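CGAS/DncV-like nucleotidyltransferase in E. coli homolog (PDB 6E0L) makes the cyclic dinucleotide 3',3'-cUAMP from UTP and ATP as the second-messenger synthase of a bacterial CBASS antiphage defence system. Local coordinates at residues A29-Y34 with S97-A102; V65-V70 with V132-R137. All coordinates share one frame; numbering follows the deposited sequence.

Contact 1: residues A29-Y34 with S97-A102; sequences AALDRY and SDVERA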
ATOM      1  N   ALA A  29     -15.229  15.415  -1.815  1.00 19.64           N
ATOM      2  CA  ALA A  29     -16.171  16.479  -2.128  1.00 18.58           C
ATOM      3  C   ALA A  29     -16.377  16.596  -3.636  1.00 16.91           C
ATOM      4  O   ALA A  29     -17.485  16.877  -4.095  1.00 15.96           O
ATOM      5  CB  ALA A  29     -15.686  17.802  -1.533  1.00 14.19           C
ATOM      6  N   ALA A  30     -15.326  16.385  -4.427  1.00 16.01           N
ATOM      7  CA  ALA A  30     -15.498  16.403  -5.874  1.00 15.62           C
ATOM      8  C   ALA A  30     -16.476  15.332  -6.322  1.00 16.84           C
ATOM      9  O   ALA A  30     -17.317  15.566  -7.198  1.00 16.44           O
ATOM     10  CB  ALA A  30     -14.154  16.190  -6.556  1.00 15.05           C
ATOM     11  N   LEU A  31     -16.345  14.133  -5.766  1.00 18.46           N
ATOM     12  CA  LEU A  31     -17.214  13.039  -6.176  1.00 20.60           C
ATOM     13  C   LEU A  31     -18.628  13.171  -5.603  1.00 22.38           C
ATOM     14  O   LEU A  31     -19.592  12.675  -6.208  1.00 21.55           O
ATOM     15  CB  LEU A  31     -16.573  11.720  -5.747  1.00 20.91           C
ATOM     16  CG  LEU A  31     -15.171  11.504  -6.344  1.00 21.83           C
ATOM     17  CD1 LEU A  31     -14.688  10.088  -6.129  1.00 20.95           C
ATOM     18  CD2 LEU A  31     -15.121  11.853  -7.818  1.00 22.53           C
ATOM     19  N   ASP A  32     -18.768  13.812  -4.437  1.00 24.83           N
ATOM     20  CA  ASP A  32     -20.092  14.043  -3.867  1.00 27.46           C
ATOM     21  C   ASP A  32     -20.921  14.954  -4.754  1.00 25.16           C
ATOM     22  O   ASP A  32     -22.153  14.883  -4.726  1.00 23.29           O
ATOM     23  CB  ASP A  32     -19.986  14.634  -2.449  1.00 31.25           C
ATOM     24  CG  ASP A  32     -19.662  13.577  -1.388  1.00 33.12           C
ATOM     25  OD1 ASP A  32     -19.952  12.378  -1.605  1.00 33.56           O
ATOM     26  OD2 ASP A  32     -19.156  13.947  -0.308  1.00 36.37           O
ATOM     27  N   ARG A  33     -20.263  15.815  -5.542  1.00 24.73           N
ATOM     28  CA  ARG A  33     -20.955  16.756  -6.416  1.00 26.57           C
ATOM     29  C   ARG A  33     -21.420  16.158  -7.719  1.00 25.24           C
ATOM     30  O   ARG A  33     -22.223  16.787  -8.414  1.00 27.32           O
ATOM     31  CB  ARG A  33     -20.085  17.953  -6.784  1.00 30.38           C
ATOM     32  CG  ARG A  33     -19.880  18.956  -5.722  1.00 33.93           C
ATOM     33  CD  ARG A  33     -18.637  19.712  -5.970  1.00 37.03           C
ATOM     34  NE  ARG A  33     -18.645  20.874  -5.114  1.00 41.73           N
ATOM     35  CZ  ARG A  33     -19.146  22.027  -5.549  1.00 48.64           C
ATOM     36  NH1 ARG A  33     -19.640  22.083  -6.782  1.00 49.63           N
ATOM     37  NH2 ARG A  33     -19.173  23.104  -4.773  1.00 53.28           N
ATOM     38  N   TYR A  34     -20.967  14.967  -8.052  1.00 24.64           N
ATOM     39  CA  TYR A  34     -21.293  14.372  -9.329  1.00 24.70           C
ATOM     40  C   TYR A  34     -22.577  13.573  -9.206  1.00 26.81           C
ATOM     41  O   TYR A  34     -22.939  13.094  -8.130  1.00 26.05           O
ATOM     42  CB  TYR A  34     -20.129  13.494  -9.771  1.00 23.40           C
ATOM     43  CG  TYR A  34     -20.153  13.062 -11.206  1.00 23.14           C
ATOM     44  CD1 TYR A  34     -19.815  13.948 -12.226  1.00 23.46           C
ATOM     45  CD2 TYR A  34     -20.433  11.735 -11.542  1.00 21.74           C
ATOM     46  CE1 TYR A  34     -19.801  13.533 -13.554  1.00 23.39           C
ATOM     47  CE2 TYR A  34     -20.411  11.317 -12.854  1.00 21.96           C
ATOM     48  CZ  TYR A  34     -20.096  12.213 -13.858  1.00 22.53           C
ATOM     49  OH  TYR A  34     -20.085  11.778 -15.164  1.00 22.69           O
ATOM     50  N   SER A  97     -14.494   6.729 -16.619  1.00 21.02           N
ATOM     51  CA  SER A  97     -14.874   7.948 -17.310  1.00 22.85           C
ATOM     52  C   SER A  97     -15.749   8.842 -16.429  1.00 21.61           C
ATOM     53  O   SER A  97     -15.634  10.073 -16.475  1.00 20.54           O
ATOM     54  CB  SER A  97     -15.575   7.588 -18.614  1.00 25.21           C
ATOM     55  OG  SER A  97     -16.051   8.750 -19.280  1.00 28.69           O
ATOM     56  N   ASP A  98     -16.622   8.243 -15.615  1.00 20.44           N
ATOM     57  CA  ASP A  98     -17.431   9.037 -14.700  1.00 19.78           C
ATOM     58  C   ASP A  98     -16.573   9.669 -13.605  1.00 18.52           C
ATOM     59  O   ASP A  98     -16.759  10.843 -13.268  1.00 17.69           O
ATOM     60  CB  ASP A  98     -18.536   8.179 -14.083  1.00 19.81           C
ATOM     61  CG  ASP A  98     -19.730   7.982 -15.037  1.00 20.85           C
ATOM     62  OD1 ASP A  98     -20.075   8.921 -15.782  1.00 21.52           O
ATOM     63  OD2 ASP A  98     -20.359   6.909 -14.997  1.00 19.78           O
ATOM     64  N   VAL A  99     -15.640   8.903 -13.026  1.00 17.59           N
ATOM     65  CA  VAL A  99     -14.769   9.460 -11.992  1.00 17.45           C
ATOM     66  C   VAL A  99     -13.946  10.604 -12.563  1.00 18.24           C
ATOM     67  O   VAL A  99     -13.854  11.685 -11.968  1.00 17.41           O
ATOM     68  CB  VAL A  99     -13.878   8.371 -11.376  1.00 17.16           C
ATOM     69  CG1 VAL A  99     -12.895   9.003 -10.395  1.00 16.67           C
ATOM     70  CG2 VAL A  99     -14.719   7.328 -10.673  1.00 17.21           C
ATOM     71  N   GLU A 100     -13.372  10.393 -13.748  1.00 19.89           N
ATOM     72  CA  GLU A 100     -12.582  11.431 -14.400  1.00 21.62           C
ATOM     73  C   GLU A 100     -13.404  12.681 -14.653  1.00 21.51           C
ATOM     74  O   GLU A 100     -12.916  13.801 -14.456  1.00 20.79           O
ATOM     75  CB  GLU A 100     -12.014  10.916 -15.720  1.00 23.65           C
ATOM     76  CG  GLU A 100     -11.105  11.912 -16.431  1.00 25.36           C
ATOM     77  CD  GLU A 100     -10.642  11.399 -17.791  1.00 27.43           C
ATOM     78  OE1 GLU A 100     -11.454  10.769 -18.522  1.00 27.78           O
ATOM     79  OE2 GLU A 100      -9.443  11.590 -18.109  1.00 27.44           O
ATOM     80  N   ARG A 101     -14.649  12.514 -15.110  1.00 21.62           N
ATOM     81  CA  ARG A 101     -15.499  13.676 -15.344  1.00 22.61           C
ATOM     82  C   ARG A 101     -15.772  14.415 -14.053  1.00 21.43           C
ATOM     83  O   ARG A 101     -15.739  15.649 -14.020  1.00 22.15           O
ATOM     84  CB  ARG A 101     -16.812  13.252 -15.995  1.00 25.71           C
ATOM     85  CG  ARG A 101     -17.804  14.398 -16.209  1.00 28.58           C
ATOM     86  CD  ARG A 101     -17.301  15.400 -17.249  1.00 31.82           C
ATOM     87  NE  ARG A 101     -17.099  14.800 -18.574  1.00 34.23           N
ATOM     88  CZ  ARG A 101     -18.077  14.609 -19.459  1.00 36.41           C
ATOM     89  NH1 ARG A 101     -19.322  14.972 -19.159  1.00 37.62           N
ATOM     90  NH2 ARG A 101     -17.818  14.074 -20.646  1.00 37.44           N
ATOM     91  N   ALA A 102     -16.055  13.678 -12.979  1.00 20.55           N
ATOM     92  CA  ALA A 102     -16.322  14.313 -11.694  1.00 20.04           C
ATOM     93  C   ALA A 102     -15.114  15.112 -11.225  1.00 20.09           C
ATOM     94  O   ALA A 102     -15.249  16.250 -10.770  1.00 20.14           O
ATOM     95  CB  ALA A 102     -16.692  13.267 -10.645  1.00 19.66           C
TER
HETATM   96  O   HOH W   1     -17.403  17.037  -9.331  1.00 25.00           O

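Contact 2: residues V65-V70 with V132-R137; sequences VQLNSV and VCIQYR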
ATOM      1  N   VAL A  65     -11.001   4.978  -5.120  1.00 15.22           N
ATOM      2  CA  VAL A  65     -12.375   5.264  -5.501  1.00 14.64           C
ATOM      3  C   VAL A  65     -12.958   3.946  -6.005  1.00 15.28           C
ATOM      4  O   VAL A  65     -12.610   3.480  -7.093  1.00 14.98           O
ATOM      5  CB  VAL A  65     -12.456   6.374  -6.560  1.00 13.97           C
ATOM      6  CG1 VAL A  65     -13.902   6.537  -7.055  1.00 14.72           C
ATOM      7  CG2 VAL A  65     -11.974   7.702  -5.986  1.00 13.55           C
ATOM      8  N   GLN A  66     -13.824   3.324  -5.220  1.00 15.25           N
ATOM      9  CA  GLN A  66     -14.185   1.933  -5.440  1.00 15.38           C
ATOM     10  C   GLN A  66     -15.682   1.828  -5.687  1.00 15.40           C
ATOM     11  O   GLN A  66     -16.485   2.217  -4.835  1.00 15.83           O
ATOM     12  CB  GLN A  66     -13.812   1.075  -4.235  1.00 15.10           C
ATOM     13  CG  GLN A  66     -14.289  -0.366  -4.351  1.00 15.40           C
ATOM     14  CD  GLN A  66     -13.743  -1.242  -3.256  1.00 15.41           C
ATOM     15  OE1 GLN A  66     -12.580  -1.135  -2.865  1.00 15.49           O
ATOM     16  NE2 GLN A  66     -14.583  -2.129  -2.755  1.00 15.98           N
ATOM     17  N   LEU A  67     -16.053   1.264  -6.829  1.00 15.76           N
ATOM     18  CA  LEU A  67     -17.458   1.030  -7.130  1.00 16.20           C
ATOM     19  C   LEU A  67     -17.904  -0.275  -6.492  1.00 17.02           C
ATOM     20  O   LEU A  67     -17.231  -1.301  -6.635  1.00 16.52           O
ATOM     21  CB  LEU A  67     -17.683   0.987  -8.639  1.00 16.22           C
ATOM     22  CG  LEU A  67     -19.149   0.839  -9.062  1.00 15.84           C
ATOM     23  CD1 LEU A  67     -19.901   2.082  -8.693  1.00 16.20           C
ATOM     24  CD2 LEU A  67     -19.280   0.580 -10.549  1.00 15.98           C
ATOM     25  N   ASN A  68     -19.009  -0.232  -5.747  1.00 17.57           N
ATOM     26  CA  ASN A  68     -19.511  -1.423  -5.079  1.00 18.40           C
ATOM     27  C   ASN A  68     -20.878  -1.857  -5.586  1.00 19.19           C
ATOM     28  O   ASN A  68     -21.388  -2.888  -5.138  1.00 19.28           O
ATOM     29  CB  ASN A  68     -19.569  -1.212  -3.559  1.00 18.38           C
ATOM     30  CG  ASN A  68     -18.188  -1.165  -2.932  1.00 18.65           C
ATOM     31  OD1 ASN A  68     -17.332  -2.021  -3.201  1.00 17.80           O
ATOM     32  ND2 ASN A  68     -17.954  -0.161  -2.109  1.00 18.97           N
ATOM     33  N   SER A  69     -21.468  -1.140  -6.540  1.00 20.26           N
ATOM     34  CA  SER A  69     -22.759  -1.565  -7.058  1.00 20.60           C
ATOM     35  C   SER A  69     -22.573  -2.746  -7.996  1.00 22.32           C
ATOM     36  O   SER A  69     -23.538  -3.460  -8.302  1.00 21.12           O
ATOM     37  CB  SER A  69     -23.494  -0.424  -7.762  1.00 19.72           C
ATOM     38  OG  SER A  69     -22.739   0.066  -8.847  1.00 18.95           O
ATOM     39  N   VAL A  70     -21.352  -2.964  -8.476  1.00 23.60           N
ATOM     40  CA  VAL A  70     -21.086  -4.137  -9.288  1.00 25.78           C
ATOM     41  C   VAL A  70     -19.764  -4.702  -8.792  1.00 25.18           C
ATOM     42  O   VAL A  70     -18.999  -4.032  -8.093  1.00 23.58           O
ATOM     43  CB  VAL A  70     -20.982  -3.794 -10.795  1.00 28.11           C
ATOM     44  CG1 VAL A  70     -22.266  -3.127 -11.290  1.00 29.74           C
ATOM     45  CG2 VAL A  70     -19.797  -2.926 -11.061  1.00 29.09           C
ATOM     46  N   VAL A 132      -8.932   4.094  -9.517  1.00 18.08           N
ATOM     47  CA  VAL A 132     -10.319   3.844  -9.892  1.00 16.54           C
ATOM     48  C   VAL A 132     -10.472   2.338 -10.033  1.00 16.02           C
ATOM     49  O   VAL A 132      -9.816   1.708 -10.868  1.00 16.40           O
ATOM     50  CB  VAL A 132     -10.675   4.560 -11.205  1.00 17.46           C
ATOM     51  CG1 VAL A 132     -12.097   4.217 -11.642  1.00 16.67           C
ATOM     52  CG2 VAL A 132     -10.499   6.069 -11.066  1.00 17.33           C
ATOM     53  N   CYS A 133     -11.368   1.753  -9.259  1.00 16.38           N
ATOM     54  CA  CYS A 133     -11.377   0.306  -9.201  1.00 16.44           C
ATOM     55  C   CYS A 133     -12.798  -0.156  -8.988  1.00 16.91           C
ATOM     56  O   CYS A 133     -13.663   0.613  -8.558  1.00 16.04           O
ATOM     57  CB  CYS A 133     -10.450  -0.224  -8.095  1.00 15.65           C
ATOM     58  SG  CYS A 133     -10.853   0.375  -6.428  1.00 16.04           S
ATOM     59  N   ILE A 134     -13.004  -1.451  -9.205  1.00 17.16           N
ATOM     60  CA  ILE A 134     -14.292  -2.082  -8.974  1.00 19.28           C
ATOM     61  C   ILE A 134     -14.104  -3.123  -7.886  1.00 17.38           C
ATOM     62  O   ILE A 134     -13.061  -3.777  -7.822  1.00 16.09           O
ATOM     63  CB  ILE A 134     -14.766  -2.780 -10.276  1.00 22.17           C
ATOM     64  CG1 ILE A 134     -15.028  -1.783 -11.415  1.00 24.56           C
ATOM     65  CG2 ILE A 134     -16.040  -3.577 -10.049  1.00 23.41           C
ATOM     66  CD1 ILE A 134     -16.130  -0.855 -11.184  1.00 27.47           C
ATOM     67  N   GLN A 135     -15.119  -3.286  -7.042  1.00 17.51           N
ATOM     68  CA  GLN A 135     -15.073  -4.331  -6.033  1.00 18.76           C
ATOM     69  C   GLN A 135     -14.726  -5.660  -6.693  1.00 17.90           C
ATOM     70  O   GLN A 135     -15.206  -5.960  -7.787  1.00 18.15           O
ATOM     71  CB  GLN A 135     -16.429  -4.448  -5.336  1.00 21.13           C
ATOM     72  CG  GLN A 135     -16.460  -5.488  -4.242  1.00 23.38           C
ATOM     73  CD  GLN A 135     -17.843  -5.659  -3.670  1.00 25.92           C
ATOM     74  OE1 GLN A 135     -18.408  -6.750  -3.698  1.00 27.14           O
ATOM     75  NE2 GLN A 135     -18.401  -4.577  -3.150  1.00 28.09           N
ATOM     76  N   TYR A 136     -13.831  -6.413  -6.064  1.00 18.43           N
ATOM     77  CA  TYR A 136     -13.440  -7.753  -6.495  1.00 17.94           C
ATOM     78  C   TYR A 136     -13.776  -8.769  -5.414  1.00 18.79           C
ATOM     79  O   TYR A 136     -13.464  -8.555  -4.239  1.00 18.55           O
ATOM     80  CB  TYR A 136     -11.950  -7.826  -6.875  1.00 17.62           C
ATOM     81  CG  TYR A 136     -11.544  -9.212  -7.353  1.00 17.99           C
ATOM     82  CD1 TYR A 136     -11.722  -9.611  -8.672  1.00 17.92           C
ATOM     83  CD2 TYR A 136     -10.929 -10.105  -6.484  1.00 18.95           C
ATOM     84  CE1 TYR A 136     -11.357 -10.879  -9.084  1.00 18.17           C
ATOM     85  CE2 TYR A 136     -10.557 -11.360  -6.892  1.00 19.36           C
ATOM     86  CZ  TYR A 136     -10.763 -11.741  -8.195  1.00 19.04           C
ATOM     87  OH  TYR A 136     -10.395 -13.000  -8.613  1.00 19.23           O
ATOM     88  N   ARG A 137     -14.429  -9.865  -5.808  1.00 18.92           N
ATOM     89  CA  ARG A 137     -14.764 -10.940  -4.887  1.00 19.12           C
ATOM     90  C   ARG A 137     -13.956 -12.167  -5.262  1.00 18.89           C
ATOM     91  O   ARG A 137     -14.131 -12.718  -6.354  1.00 18.39           O
ATOM     92  CB  ARG A 137     -16.249 -11.266  -4.923  1.00 19.67           C
ATOM     93  CG  ARG A 137     -17.110 -10.129  -4.449  1.00 19.76           C
ATOM     94  CD  ARG A 137     -18.519 -10.563  -4.344  1.00 19.73           C
ATOM     95  NE  ARG A 137     -19.385  -9.450  -3.999  1.00 20.42           N
ATOM     96  CZ  ARG A 137     -20.687  -9.580  -3.814  1.00 22.11           C
ATOM     97  NH1 ARG A 137     -21.243 -10.781  -3.948  1.00 23.31           N
ATOM     98  NH2 ARG A 137     -21.422  -8.525  -3.510  1.00 21.42           N
TER

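Contact 1: residues A29-Y34 with S97-A102
The methyl of Ala-102 is the small bump here, and it fits the hollow between the side chains of Leu-31 and Tyr-34. Leu-31 CD2 lies 3.5 Å from Ala-102 CB, and the ring carbon CG of Tyr-34 is just as near to that methyl, at 3.5 Å. Tyr-34, in the loop that follows helix 18-32, then runs out along helix 92-107: with CG swung opposite the backbone N (chi1 -166°), the ring extends from Ala-102 past Arg-101 to Asp-98. Arg-101 adds the next bump, its CG 3.4 Å from Tyr-34 CE1, while its charged end bends off elsewhere. Over one face of the ring, toward the rim, sits the carbonyl oxygen of Asp-98. Both segments lie in the nucleotidyltransferase domain, and their helices pack on the same side of its central sheet. At the far end of the ring, Tyr-34 OH donates to Asp-98 OD1 at 2.9 Å, meeting the carboxylate on its anti side and 31° out of its plane. The other oxygen, Asp-98 OD2, is bonded to the hydroxyl of Tyr-90, so two tyrosines hold this carboxylate. Where the backbones draw together, a water bridges the two main chains, donating to Ala-30 O (2.6 Å) and to Ala-102 O (2.7 Å).

Contact 2: residues V65-V70 with V132-R137
Leu-67 lies side by side with Ile-134, the two pointing the same way, and the terminal methyl Ile-134 CD1 packs 3.5 Å from Leu-67 CB and equally close to Leu-67 CD2. The other branch of Ile-134 reaches the corner after the strand, where its CG2 meets Val-70 CG2 at 3.9 Å. Beneath these side chains run two adjacent parallel strands of the mixed nucleotidyltransferase sheet, which carry the magnesium ligands Asp-62 and Asp-129. Cys-133 N donates to Val-65 O, Leu-67 N to Cys-133 O at 3.0 Å, and Gln-135 N to Leu-67 O, so residues 133 and 135 straddle Leu-67 as a parallel ladder requires. The opposite face carries Gln-66 and Cys-133, with Gln-66 CB 3.7 Å from Cys-133 SG. Past them, a polar chain takes over. Asn-68 OD1 accepts two N-H groups: Gln-66 NE2 at 2.8 Å comes in the carbonyl plane on a lone pair, whereas Gln-135 NE2, also at 2.8 Å, stands 41° above that plane. Glu-151 takes Gln-66 NE2 too, and Glu-42 takes Asn-68 ND2. Gln-135 is extended, with CG opposite its backbone N (chi1 -178°), which carries its amide across to Asn-68. Its OE1 in turn takes Arg-137 NE almost straight on (171° at the oxygen), fixing which way round the amide sits. Strand 61-68 is flanked by antiparallel strand 42-46; strand 127-138 pairs with antiparallel strand 150-157, whose Met-153 touches Gln-66 and Cys-133, and with parallel strand 71-73; on the other face, Phe-95 of helix 92-107 packs against Val-65, Leu-67 and Val-132.

The centres of contacts 1 and 2 lie 15 Å apart in one nucleotidyltransferase domain, and the two touch directly. Contact 2 pairs strands 61-68 and 127-138 within the mixed sheet; contact 1 joins helices 18-32 and 92-107 over one face of it. Their segments alternate along the chain: helix, strand, helix, strand. Val-65 is where the layers meet, its CG2 3.6 Å from Leu-31 CD1 and its CG1 3.8 Å from Val-99 CG2, while Val-132 CG2 meets Val-99 CG1. Leu-119, which binds UTP, has its side chain about 4 Å from those of Val-99 and Val-132, so this helix-on-sheet packing reaches a residue of the UTP site.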